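Local structure of putative hydrolase (Chromobacterium violaceum, 3MCW) at residues P31-Q36 with C148-K153; V121-S126 with E165-S170; L143-C148 with C179-S184. The protein probably acts as a hydrolase of the isochorismatase family, related to the nicotinamidases, though its substrate is not established. All coordinates share one frame; numbering follows the deposited sequence. Where two conformers were deposited one is given.

Contact 1. Residues P31-Q36 with C148-K153; sequences PRNHPQ and CFTFDK. With EDO (1,2-ethanediol), chain J.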
ATOM      1  N   PRO A  31      -4.828  21.406  -2.717  1.00  6.25           N
ATOM      2  CA  PRO A  31      -3.456  21.882  -2.840  1.00  6.65           C
ATOM      3  C   PRO A  31      -2.442  20.744  -2.832  1.00  6.02           C
ATOM      4  O   PRO A  31      -2.617  19.747  -2.134  1.00  7.01           O
ATOM      5  CB  PRO A  31      -3.301  22.808  -1.632  1.00  6.69           C
ATOM      6  CG  PRO A  31      -4.705  23.259  -1.316  1.00  7.34           C
ATOM      7  CD  PRO A  31      -5.535  22.043  -1.582  1.00  6.81           C
ATOM      8  N   ARG A  32      -1.355  20.978  -3.553  1.00  6.42           N
ATOM      9  CA  ARG A  32      -0.253  20.032  -3.694  1.00  6.57           C
ATOM     10  C   ARG A  32       1.020  20.560  -3.091  1.00  6.61           C
ATOM     11  O   ARG A  32       1.207  21.750  -2.847  1.00  9.11           O
ATOM     12  CB  ARG A  32      -0.008  19.741  -5.186  1.00  7.34           C
ATOM     13  CG  ARG A  32       0.369  20.989  -6.015  1.00  8.42           C
ATOM     14  CD  ARG A  32       0.799  20.643  -7.385  1.00  8.41           C
ATOM     15  NE  ARG A  32       2.155  20.139  -7.449  1.00  7.30           N
ATOM     16  CZ  ARG A  32       2.779  19.856  -8.596  1.00  7.31           C
ATOM     17  NH1 ARG A  32       2.152  20.021  -9.742  1.00  8.78           N
ATOM     18  NH2 ARG A  32       4.037  19.446  -8.609  1.00  7.95           N
ATOM     19  N   ASN A  33       1.962  19.654  -2.861  1.00  6.18           N
ATOM     20  CA  ASN A  33       3.329  19.972  -2.516  1.00  6.63           C
ATOM     21  C   ASN A  33       4.247  19.845  -3.748  1.00  6.46           C
ATOM     22  O   ASN A  33       3.789  19.591  -4.878  1.00  6.76           O
ATOM     23  CB  ASN A  33       3.840  19.095  -1.349  1.00  6.86           C
ATOM     24  CG  ASN A  33       4.022  17.643  -1.725  1.00  6.66           C
ATOM     25  OD1 ASN A  33       3.327  17.149  -2.571  1.00  7.33           O
ATOM     26  ND2 ASN A  33       4.998  16.960  -1.102  1.00  8.38           N
ATOM     27  N   HIS A  34       5.546  20.010  -3.496  1.00  6.77           N
ATOM     28  CA  HIS A  34       6.611  19.757  -4.464  1.00  6.77           C
ATOM     29  C   HIS A  34       6.344  20.344  -5.837  1.00  7.27           C
ATOM     30  O   HIS A  34       6.242  19.628  -6.819  1.00  7.49           O
ATOM     31  CB  HIS A  34       6.945  18.265  -4.575  1.00  6.95           C
ATOM     32  CG  HIS A  34       7.744  17.744  -3.440  1.00  7.59           C
ATOM     33  ND1 HIS A  34       8.233  16.454  -3.410  1.00  7.60           N
ATOM     34  CD2 HIS A  34       8.239  18.358  -2.342  1.00 10.18           C
ATOM     35  CE1 HIS A  34       8.954  16.289  -2.326  1.00  9.07           C
ATOM     36  NE2 HIS A  34       9.002  17.433  -1.672  1.00 10.90           N
ATOM     37  N   PRO A  35       6.304  21.670  -5.934  1.00  8.19           N
ATOM     38  CA  PRO A  35       6.029  22.302  -7.212  1.00 10.13           C
ATOM     39  C   PRO A  35       7.010  21.990  -8.322  1.00 10.91           C
ATOM     40  O   PRO A  35       6.633  22.147  -9.492  1.00 14.85           O
ATOM     41  CB  PRO A  35       6.031  23.808  -6.849  1.00 11.60           C
ATOM     42  CG  PRO A  35       6.885  23.901  -5.625  1.00 11.24           C
ATOM     43  CD  PRO A  35       6.503  22.653  -4.860  1.00  9.33           C
ATOM     44  N   GLN A  36       8.222  21.586  -7.977  1.00 10.87           N
ATOM     45  CA  GLN A  36       9.267  21.229  -8.933  0.50 11.73           C
ATOM     46  C   GLN A  36       9.290  19.736  -9.278  1.00  9.46           C
ATOM     47  O   GLN A  36      10.216  19.277  -9.943  1.00 10.61           O
ATOM     48  CB  GLN A  36      10.643  21.638  -8.392  0.50 13.67           C
ATOM     49  CG  GLN A  36      10.859  23.159  -8.266  0.50 15.16           C
ATOM     50  CD  GLN A  36       9.949  23.987  -9.174  0.50 18.11           C
ATOM     51  OE1 GLN A  36       9.584  23.566 -10.275  0.50 23.57           O
ATOM     52  NE2 GLN A  36       9.569  25.170  -8.698  0.50 22.91           N
ATOM     53  N   CYS A 148       8.020  13.182  -6.737  1.00  5.73           N
ATOM     54  CA  CYS A 148       6.680  12.785  -6.372  1.00  5.80           C
ATOM     55  C   CYS A 148       5.961  13.958  -5.730  1.00  5.77           C
ATOM     56  O   CYS A 148       6.594  14.837  -5.120  1.00  6.92           O
ATOM     57  CB  CYS A 148       6.688  11.633  -5.354  1.00  6.22           C
ATOM     58  SG  CYS A 148       7.425  10.108  -5.975  1.00  6.57           S
ATOM     59  N   PHE A 149       4.644  13.974  -5.807  1.00  5.48           N
ATOM     60  CA  PHE A 149       3.868  14.934  -5.042  1.00  5.80           C
ATOM     61  C   PHE A 149       2.526  14.316  -4.674  1.00  5.01           C
ATOM     62  O   PHE A 149       2.101  13.306  -5.267  1.00  5.40           O
ATOM     63  CB  PHE A 149       3.703  16.285  -5.786  1.00  6.65           C
ATOM     64  CG  PHE A 149       2.822  16.311  -6.989  1.00  6.61           C
ATOM     65  CD1 PHE A 149       3.339  16.062  -8.240  1.00  9.46           C
ATOM     66  CD2 PHE A 149       1.513  16.704  -6.881  1.00  7.75           C
ATOM     67  CE1 PHE A 149       2.567  16.205  -9.360  1.00 11.65           C
ATOM     68  CE2 PHE A 149       0.719  16.850  -7.990  1.00 10.51           C
ATOM     69  CZ  PHE A 149       1.251  16.612  -9.227  1.00 10.97           C
ATOM     70  N   THR A 150       1.862  14.945  -3.709  1.00  5.65           N
ATOM     71  CA  THR A 150       0.556  14.543  -3.267  1.00  5.49           C
ATOM     72  C   THR A 150      -0.239  15.788  -2.862  1.00  5.69           C
ATOM     73  O   THR A 150       0.181  16.907  -3.176  1.00  6.40           O
ATOM     74  CB  THR A 150       0.641  13.454  -2.178  1.00  5.87           C
ATOM     75  OG1 THR A 150      -0.653  12.875  -2.015  1.00  6.59           O
ATOM     76  CG2 THR A 150       1.230  13.999  -0.868  1.00  7.45           C
ATOM     77  N   PHE A 151      -1.374  15.554  -2.211  1.00  6.07           N
ATOM     78  CA  PHE A 151      -2.376  16.571  -1.952  1.00  5.83           C
ATOM     79  C   PHE A 151      -2.702  16.616  -0.473  1.00  5.42           C
ATOM     80  O   PHE A 151      -2.585  15.635   0.269  1.00  6.32           O
ATOM     81  CB  PHE A 151      -3.645  16.304  -2.755  1.00  6.42           C
ATOM     82  CG  PHE A 151      -3.390  16.200  -4.218  1.00  6.77           C
ATOM     83  CD1 PHE A 151      -3.254  17.344  -5.009  1.00  8.34           C
ATOM     84  CD2 PHE A 151      -3.196  14.974  -4.824  1.00  9.20           C
ATOM     85  CE1 PHE A 151      -2.954  17.265  -6.324  1.00  9.66           C
ATOM     86  CE2 PHE A 151      -2.925  14.902  -6.185  1.00 12.15           C
ATOM     87  CZ  PHE A 151      -2.808  16.062  -6.924  1.00 10.80           C
ATOM     88  N   ASP A 152      -3.193  17.771  -0.022  1.00  5.75           N
ATOM     89  CA  ASP A 152      -3.724  17.912   1.336  1.00  5.88           C
ATOM     90  C   ASP A 152      -4.804  16.846   1.565  1.00  5.74           C
ATOM     91  O   ASP A 152      -5.544  16.469   0.656  1.00  6.51           O
ATOM     92  CB  ASP A 152      -4.406  19.282   1.525  1.00  6.45           C
ATOM     93  CG  ASP A 152      -3.469  20.480   1.516  1.00  7.01           C
ATOM     94  OD1 ASP A 152      -2.262  20.348   1.229  1.00  6.93           O
ATOM     95  OD2 ASP A 152      -3.977  21.581   1.811  1.00  8.94           O
ATOM     96  N   LYS A 153      -4.916  16.386   2.799  1.00  6.16           N
ATOM     97  CA  LYS A 153      -6.006  15.468   3.136  0.50  6.84           C
ATOM     98  C   LYS A 153      -6.290  15.555   4.622  1.00  7.16           C
ATOM     99  O   LYS A 153      -5.402  15.672   5.455  1.00  8.46           O
ATOM    100  CB  LYS A 153      -5.728  14.006   2.720  0.50  7.87           C
ATOM    101  CG  LYS A 153      -6.985  13.094   2.793  0.50  9.82           C
ATOM    102  CD  LYS A 153      -6.765  11.669   2.376  0.50 11.80           C
ATOM    103  CE  LYS A 153      -6.735  11.513   0.875  0.50 13.23           C
ATOM    104  NZ  LYS A 153      -7.954  12.063   0.188  0.50 14.59           N
TER
HETATM  105  C1  EDO J 205      -2.540  22.597   6.083  1.00 20.13           C
HETATM  106  O1  EDO J 205      -2.837  21.751   7.206  1.00 25.30           O
HETATM  107  C2  EDO J 205      -3.200  22.258   4.740  1.00 19.20           C
HETATM  108  O2  EDO J 205      -4.497  21.630   4.740  1.00 21.55           O
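The guanidinium group of Arg32 lies flat on the ring of Phe149, its CZ 3.5 Å from the ring centroid and the two planes within 2° of each other, a cation-pi stack in textbook form. What fixes its rotation is a set of bonds from its three nitrogens: NE points straight at the carbonyl O of Asn33 in the guanidinium plane, NH2 reaches His34 O, and NH1 forms a salt bridge with Glu38 on helix 37-51. A bend at chi3 (-78°) turns the guanidinium along the chain that follows it, towards these carbonyls.

Beside the stack, Asn33 OD1 accepts a nearly linear bond from Thr150 N at 2.9 Å, and His34 ND1 donates to Cys148 O at 2.9 Å. Two backbone bonds, Asn33 N to Thr150 O and Asp152 N to Pro31 O, add a single beta bridge, Arg32 with Phe151, to the chain leaving strand 140-149 of the parallel sheet.

The Pro31 end is the solvent side: the exposed proline ring crosses the carboxylate of Asp152 at about a right angle, CG 3.6 Å from OD2. Here OD1 is held by Ala163 N, whereas OD2 has a weak bond to a 1,2-ethanediol, probably from the crystallisation liquor.

Contact 2. Residues V121-S126 with E165-S170; sequences VSTSNS and EVHAMS. With EDO (1,2-ethanediol), chain I.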
ATOM      1  N   VAL A 121       2.814  10.537  -9.274  1.00  5.36           N
ATOM      2  CA  VAL A 121       1.763  11.151  -8.479  0.70  5.38           C
ATOM      3  C   VAL A 121       0.623  10.149  -8.292  1.00  5.87           C
ATOM      4  O   VAL A 121       0.301   9.373  -9.224  1.00  6.97           O
ATOM      5  CB  VAL A 121       1.280  12.456  -9.161  0.70  6.14           C
ATOM      6  CG1 VAL A 121       0.741  12.156 -10.583  0.70  7.27           C
ATOM      7  CG2 VAL A 121       0.256  13.209  -8.315  0.70  7.20           C
ATOM      8  N   SER A 122      -0.036  10.109  -7.128  1.00  5.74           N
ATOM      9  CA  SER A 122       0.327  10.830  -5.909  1.00  5.96           C
ATOM     10  C   SER A 122       1.165   9.954  -4.998  1.00  6.07           C
ATOM     11  O   SER A 122       1.029   8.717  -4.961  1.00  6.16           O
ATOM     12  CB  SER A 122      -0.882  11.308  -5.159  1.00  7.08           C
ATOM     13  OG  SER A 122      -1.428  10.291  -4.387  1.00  8.70           O
ATOM     14  N   THR A 123       1.999  10.602  -4.201  1.00  5.72           N
ATOM     15  CA  THR A 123       2.899   9.868  -3.303  1.00  5.98           C
ATOM     16  C   THR A 123       2.143   8.829  -2.501  1.00  6.30           C
ATOM     17  O   THR A 123       2.613   7.701  -2.336  1.00  7.32           O
ATOM     18  CB  THR A 123       3.586  10.830  -2.324  1.00  5.94           C
ATOM     19  OG1 THR A 123       4.071  11.955  -3.056  1.00  6.47           O
ATOM     20  CG2 THR A 123       4.724  10.132  -1.581  1.00  7.96           C
ATOM     21  N   SER A 124       0.998   9.227  -1.943  1.00  5.73           N
ATOM     22  CA  SER A 124       0.278   8.460  -0.961  1.00  6.29           C
ATOM     23  C   SER A 124      -0.809   7.557  -1.543  1.00  5.99           C
ATOM     24  O   SER A 124      -1.374   6.761  -0.813  1.00  7.35           O
ATOM     25  CB  SER A 124      -0.334   9.441   0.039  1.00  6.88           C
ATOM     26  OG  SER A 124      -1.054  10.461  -0.650  1.00  7.42           O
ATOM     27  N   ASN A 125      -1.108   7.685  -2.843  1.00  6.26           N
ATOM     28  CA  ASN A 125      -2.143   6.896  -3.475  1.00  6.35           C
ATOM     29  C   ASN A 125      -1.499   5.921  -4.473  1.00  6.18           C
ATOM     30  O   ASN A 125      -0.989   4.883  -4.038  1.00  6.72           O
ATOM     31  CB  ASN A 125      -3.288   7.760  -3.992  1.00  6.81           C
ATOM     32  CG  ASN A 125      -4.505   6.921  -4.315  1.00  8.06           C
ATOM     33  OD1 ASN A 125      -4.614   5.768  -3.884  1.00 12.10           O
ATOM     34  ND2 ASN A 125      -5.437   7.495  -5.004  1.00  9.56           N
ATOM     35  N   SER A 126      -1.478   6.221  -5.768  1.00  6.06           N
ATOM     36  CA  SER A 126      -0.962   5.253  -6.723  1.00  6.30           C
ATOM     37  C   SER A 126       0.522   4.975  -6.600  1.00  5.39           C
ATOM     38  O   SER A 126       0.961   3.850  -6.868  1.00  6.40           O
ATOM     39  CB  SER A 126      -1.328   5.661  -8.143  1.00  8.04           C
ATOM     40  OG  SER A 126      -2.723   5.506  -8.373  1.00 11.38           O
ATOM     41  N   GLU A 165       2.799  17.118   4.843  1.00  6.43           N
ATOM     42  CA  GLU A 165       2.659  16.185   5.952  1.00  6.75           C
ATOM     43  C   GLU A 165       2.236  14.809   5.458  1.00  6.29           C
ATOM     44  O   GLU A 165       2.716  13.796   5.958  1.00  6.30           O
ATOM     45  CB  GLU A 165       1.657  16.733   6.966  1.00  7.52           C
ATOM     46  CG  GLU A 165       2.161  17.943   7.732  1.00  8.32           C
ATOM     47  CD  GLU A 165       1.098  18.533   8.633  1.00 12.20           C
ATOM     48  OE1 GLU A 165       0.002  18.879   8.192  1.00 10.03           O
ATOM     49  OE2 GLU A 165       1.401  18.635   9.831  1.00 22.98           O
ATOM     50  N   VAL A 166       1.313  14.763   4.511  1.00  5.73           N
ATOM     51  CA  VAL A 166       0.861  13.496   3.923  1.00  5.92           C
ATOM     52  C   VAL A 166       2.040  12.781   3.271  1.00  5.84           C
ATOM     53  O   VAL A 166       2.249  11.589   3.468  1.00  6.47           O
ATOM     54  CB  VAL A 166      -0.300  13.744   2.928  1.00  6.06           C
ATOM     55  CG1 VAL A 166      -0.664  12.477   2.169  1.00  7.93           C
ATOM     56  CG2 VAL A 166      -1.512  14.353   3.639  1.00  7.35           C
ATOM     57  N   HIS A 167       2.791  13.525   2.480  1.00  5.48           N
ATOM     58  CA  HIS A 167       3.981  13.024   1.798  1.00  5.72           C
ATOM     59  C   HIS A 167       4.970  12.465   2.819  1.00  5.96           C
ATOM     60  O   HIS A 167       5.494  11.371   2.653  1.00  6.47           O
ATOM     61  CB  HIS A 167       4.586  14.197   0.992  1.00  6.12           C
ATOM     62  CG  HIS A 167       5.742  13.879   0.111  1.00  6.22           C
ATOM     63  ND1 HIS A 167       5.620  13.545  -1.221  1.00  6.96           N
ATOM     64  CD2 HIS A 167       7.061  13.992   0.372  1.00  7.09           C
ATOM     65  CE1 HIS A 167       6.857  13.414  -1.706  1.00  6.97           C
ATOM     66  NE2 HIS A 167       7.747  13.673  -0.765  1.00  7.44           N
ATOM     67  N   ALA A 168       5.251  13.227   3.870  1.00  5.87           N
ATOM     68  CA  ALA A 168       6.234  12.816   4.867  1.00  6.13           C
ATOM     69  C   ALA A 168       5.823  11.521   5.589  1.00  5.79           C
ATOM     70  O   ALA A 168       6.685  10.709   5.940  1.00  6.08           O
ATOM     71  CB  ALA A 168       6.438  13.931   5.869  1.00  7.82           C
HETATM   72  N   MSE A 169       4.524  11.360   5.819  1.00  5.82           N
HETATM   73  CA  MSE A 169       4.045  10.156   6.485  0.50  6.12           C
HETATM   74  C   MSE A 169       4.172   8.953   5.550  1.00  6.25           C
HETATM   75  O   MSE A 169       4.617   7.866   5.961  1.00  7.00           O
HETATM   76  CB  MSE A 169       2.627  10.372   7.059  0.50  6.86           C
HETATM   77  CG  MSE A 169       2.631  11.316   8.265  0.50  8.24           C
HETATM   78 SE   MSE A 169       0.916  11.666   9.121  0.37 10.54          SE
HETATM   79  CE  MSE A 169       0.825  10.027  10.028  0.50 12.83           C
ATOM     80  N   SER A 170       3.790   9.120   4.285  1.00  6.13           N
ATOM     81  CA  SER A 170       3.948   8.005   3.340  0.60  6.48           C
ATOM     82  C   SER A 170       5.389   7.618   3.136  1.00  6.70           C
ATOM     83  O   SER A 170       5.719   6.437   3.140  1.00  7.58           O
ATOM     84  CB  SER A 170       3.309   8.315   2.002  0.60  6.49           C
ATOM     85  OG  SER A 170       1.907   8.306   2.075  0.60  7.37           O
TER
HETATM   86  C1  EDO I 204      -4.383  11.948  -7.827  1.00 24.08           C
HETATM   87  O1  EDO I 204      -5.415  11.702  -8.786  1.00 32.99           O
HETATM   88  C2  EDO I 204      -4.885  11.615  -6.449  1.00 22.38           C
HETATM   89  O2  EDO I 204      -4.584  10.278  -6.111  1.00 20.76           O
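Thr123 OG1 and His167 ND1 lie 2.9 Å apart, joined by a hydrogen bond in which either may be the donor. The hydroxyl comes to the edge of the imidazole, near its plane, and the two side chains cross at about a right angle. His167 reaches it because its CG stands anti to the backbone N (chi1 -174°), which carries the ring from the helix flank towards Thr123. The other ring nitrogen, NE2, is hydrogen-bonded to Glu145 OE1, so both nitrogens are engaged, which should limit rotation of the ring. The methyl CG2 of Thr123 completes the approach, 3.5 Å from His167 ND1.

The setting is the start of helix 123-136 packed against helix 163-174, two of the helices that flank the parallel sheet of this alpha/beta fold. Ser122, preceded by a cis peptide bond, is the N-cap residue: its OG accepts a weak capping bond from Asn125 N, and a wider pi-type turn follows at 123-126. Ser126 OG, bonded to Lys93 NZ and weakly to Asp19 OD2, probably lies where relatives carry the cysteine of their Asp-Lys-Cys triad.

Further along the interface small side chains let the helices come close, with the CA atoms of Ser124 and Ser170 5.7 Å apart. Ser170 OG finds its polar partner in Glu128. Ser124 OG meets the methyl CG1 of Val166 at 3.5 Å while bonding to Thr150 OG1. The second subunit covers the neighbouring surface, its Met169 packing on Val166 and its Arg132 bonding to Ser124 O. Asn125 ND2 binds a 1,2-ethanediol through O2 at 3.1 Å, and also Glu177 of the second subunit.

Contact 3. Residues L143-C148 with C179-S184; sequences LAEDGC and CRVCGS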
ATOM      1  N   LEU A 143      12.766   5.176  -4.490  1.00  6.70           N
ATOM      2  CA  LEU A 143      11.678   6.125  -4.664  1.00  6.55           C
ATOM      3  C   LEU A 143      12.274   7.518  -4.710  1.00  6.34           C
ATOM      4  O   LEU A 143      12.848   7.987  -3.710  1.00  7.31           O
ATOM      5  CB  LEU A 143      10.675   5.977  -3.514  1.00  7.21           C
ATOM      6  CG  LEU A 143       9.482   6.907  -3.603  1.00  7.73           C
ATOM      7  CD1 LEU A 143       8.694   6.740  -4.876  1.00  7.37           C
ATOM      8  CD2 LEU A 143       8.557   6.627  -2.418  1.00 11.17           C
ATOM      9  N   ALA A 144      12.177   8.194  -5.857  1.00  6.13           N
ATOM     10  CA  ALA A 144      12.723   9.537  -6.065  1.00  6.58           C
ATOM     11  C   ALA A 144      11.710  10.529  -5.531  1.00  6.62           C
ATOM     12  O   ALA A 144      10.837  11.020  -6.252  1.00  6.83           O
ATOM     13  CB  ALA A 144      13.042   9.782  -7.547  1.00  8.34           C
ATOM     14  N   GLU A 145      11.818  10.834  -4.246  1.00  6.78           N
ATOM     15  CA  GLU A 145      10.719  11.510  -3.564  1.00  6.92           C
ATOM     16  C   GLU A 145      10.487  12.949  -4.031  1.00  6.48           C
ATOM     17  O   GLU A 145       9.394  13.463  -3.963  1.00  6.75           O
ATOM     18  CB  GLU A 145      10.853  11.417  -2.037  1.00  8.04           C
ATOM     19  CG  GLU A 145      12.018  12.162  -1.469  1.00  8.37           C
ATOM     20  CD  GLU A 145      11.736  13.634  -1.210  1.00  8.20           C
ATOM     21  OE1 GLU A 145      10.567  14.011  -0.984  1.00  8.76           O
ATOM     22  OE2 GLU A 145      12.720  14.413  -1.214  1.00 12.68           O
ATOM     23  N   ASP A 146      11.566  13.608  -4.476  1.00  6.56           N
ATOM     24  CA  ASP A 146      11.456  14.958  -5.033  1.00  6.58           C
ATOM     25  C   ASP A 146      10.764  15.009  -6.378  1.00  6.63           C
ATOM     26  O   ASP A 146      10.363  16.068  -6.837  1.00  7.88           O
ATOM     27  CB  ASP A 146      12.808  15.661  -5.068  1.00  7.96           C
ATOM     28  CG  ASP A 146      13.838  14.966  -5.935  1.00  8.47           C
ATOM     29  OD1 ASP A 146      13.877  13.714  -5.965  1.00  8.78           O
ATOM     30  OD2 ASP A 146      14.674  15.659  -6.548  1.00 12.31           O
ATOM     31  N   GLY A 147      10.647  13.839  -7.036  1.00  6.49           N
ATOM     32  CA  GLY A 147       9.858  13.683  -8.237  1.00  6.18           C
ATOM     33  C   GLY A 147       8.460  13.194  -7.988  1.00  6.13           C
ATOM     34  O   GLY A 147       7.747  12.817  -8.915  1.00  7.87           O
ATOM     35  N   CYS A 148       8.020  13.182  -6.737  1.00  5.73           N
ATOM     36  CA  CYS A 148       6.680  12.785  -6.372  1.00  5.80           C
ATOM     37  C   CYS A 148       5.961  13.958  -5.730  1.00  5.77           C
ATOM     38  O   CYS A 148       6.594  14.837  -5.120  1.00  6.92           O
ATOM     39  CB  CYS A 148       6.688  11.633  -5.354  1.00  6.22           C
ATOM     40  SG  CYS A 148       7.425  10.108  -5.975  1.00  6.57           S
ATOM     41  N   CYS A 179      11.084   0.156   0.241  1.00  7.05           N
ATOM     42  CA  CYS A 179      11.952   0.810  -0.750  1.00  6.85           C
ATOM     43  C   CYS A 179      13.015   1.615  -0.043  1.00  7.44           C
ATOM     44  O   CYS A 179      13.039   1.692   1.193  1.00  8.79           O
ATOM     45  CB  CYS A 179      11.137   1.732  -1.653  1.00  6.92           C
ATOM     46  SG  CYS A 179      10.530   3.215  -0.811  1.00  7.89           S
ATOM     47  N   ARG A 180      13.946   2.162  -0.823  1.00  6.95           N
ATOM     48  CA  ARG A 180      14.866   3.184  -0.349  1.00  7.05           C
ATOM     49  C   ARG A 180      14.381   4.523  -0.875  1.00  6.48           C
ATOM     50  O   ARG A 180      14.340   4.747  -2.094  1.00  7.85           O
ATOM     51  CB  ARG A 180      16.270   2.893  -0.862  1.00  8.43           C
ATOM     52  CG  ARG A 180      17.285   3.890  -0.349  1.00 11.78           C
ATOM     53  CD  ARG A 180      18.686   3.521  -0.743  1.00 16.46           C
ATOM     54  NE  ARG A 180      19.619   4.536  -0.317  1.00 19.20           N
ATOM     55  CZ  ARG A 180      20.921   4.359  -0.260  1.00 20.05           C
ATOM     56  NH1 ARG A 180      21.441   3.207  -0.644  1.00 24.87           N
ATOM     57  NH2 ARG A 180      21.687   5.351   0.140  1.00 28.67           N
ATOM     58  N   VAL A 181      14.044   5.441   0.025  1.00  7.18           N
ATOM     59  CA  VAL A 181      13.650   6.798  -0.359  1.00  7.06           C
ATOM     60  C   VAL A 181      14.930   7.608  -0.606  1.00  7.21           C
ATOM     61  O   VAL A 181      15.815   7.641   0.218  1.00  9.86           O
ATOM     62  CB  VAL A 181      12.800   7.426   0.743  1.00  7.89           C
ATOM     63  CG1 VAL A 181      12.539   8.915   0.419  1.00 10.40           C
ATOM     64  CG2 VAL A 181      11.493   6.649   0.898  1.00  9.10           C
ATOM     65  N   CYS A 182      14.998   8.270  -1.766  1.00  8.39           N
ATOM     66  CA  CYS A 182      16.141   9.099  -2.045  0.50  9.57           C
ATOM     67  C   CYS A 182      15.765  10.237  -2.969  1.00  8.64           C
ATOM     68  O   CYS A 182      14.578  10.458  -3.245  1.00  9.54           O
ATOM     69  CB  CYS A 182      17.209   8.231  -2.654  0.50 12.17           C
ATOM     70  SG  CYS A 182      16.602   7.465  -4.156  0.50 15.46           S
ATOM     71  N   GLY A 183      16.749  11.049  -3.338  1.00  9.42           N
ATOM     72  CA  GLY A 183      16.505  12.181  -4.203  1.00  9.76           C
ATOM     73  C   GLY A 183      17.013  11.936  -5.606  1.00  8.53           C
ATOM     74  O   GLY A 183      17.966  11.205  -5.844  1.00  9.61           O
ATOM     75  N   SER A 184      16.422  12.660  -6.534  1.00  9.22           N
ATOM     76  CA  SER A 184      16.809  12.543  -7.930  1.00  9.58           C
ATOM     77  C   SER A 184      18.276  12.889  -8.142  1.00  9.40           C
ATOM     78  O   SER A 184      18.903  12.255  -8.980  1.00 10.28           O
ATOM     79  CB  SER A 184      15.923  13.387  -8.840  1.00 10.87           C
ATOM     80  OG  SER A 184      16.043  14.770  -8.593  1.00 12.02           O
TER
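Asp146 takes hold of the first residue of helix 184-191 with both oxygens of its carboxylate. OD2 accepts from Ser184 OG at 2.6 Å, and OD1 accepts from Ser184 N at 2.8 Å; each oxygen is met on its syn side, somewhat out of the carboxylate plane. Both torsions bear on this fork. Asp146 CG and Ser184 OG each sit between their own backbone N and carbonyl carbon (chi1 62° and 64°), which brings the serine hydroxyl round to the same carboxylate that binds its amide. A negative group at the N-terminal end of a helix would also be favoured by the helix dipole.

Behind the fork the backbones run as parallel neighbours. Leu143 N donates to Arg180 O, and Leu143 O receives Cys182 N in an almost linear bond of 2.9 Å. Beyond them Glu145 N donates to Cys182 O at 3.0 Å, continuing the ladder as the first chain turns its corner through two overlapping type I turns.

Apolar packing lies on the face that carries Leu143 and Val181. Leu143 CB lies 3.9 Å from Cys179 SG, and its CD2 is 4.4 Å from Val181 CG2, with Leu171 and Leu174 of helix 163-174 covering Leu143. Glu145 lays its CB and CG against Val181 CG1, at 3.8 Å from CG, while OE1 goes on to His167 NE2. Ala144 and Ser184 pack on Leu44 of helix 37-51.

Strand 180-182 is an outermost strand of the six-stranded parallel sheet within the chain, reached from strand 140-149 through helix 163-174 in the beta-alpha-beta manner of the isochorismatase-like fold.

How the contacts relate
The three contacts surround the end of strand 140-149, and contacts 1 and 3 share Cys148. His167 of contact 2 ties them together: its NE2 lies 2.8 Å from Glu145 OE1 of contact 3, probably a hydrogen bond, and 3.3 Å from His34 CE1 of contact 1, whose ring it meets edge-to-face. Contacts 1 and 2, with centres about 8 Å apart, are also joined by probable bonds between Thr150 OG1 and Ser124 OG (2.8 Å) and between Phe149 O and Thr123 N (2.9 Å). At the end of segment 121-126, Ser126 with Lys93 and Asp19 marks the probable active-site region. The ethanediol at Asn125, probably from the crystallisation liquor, also bonds to Tyr69.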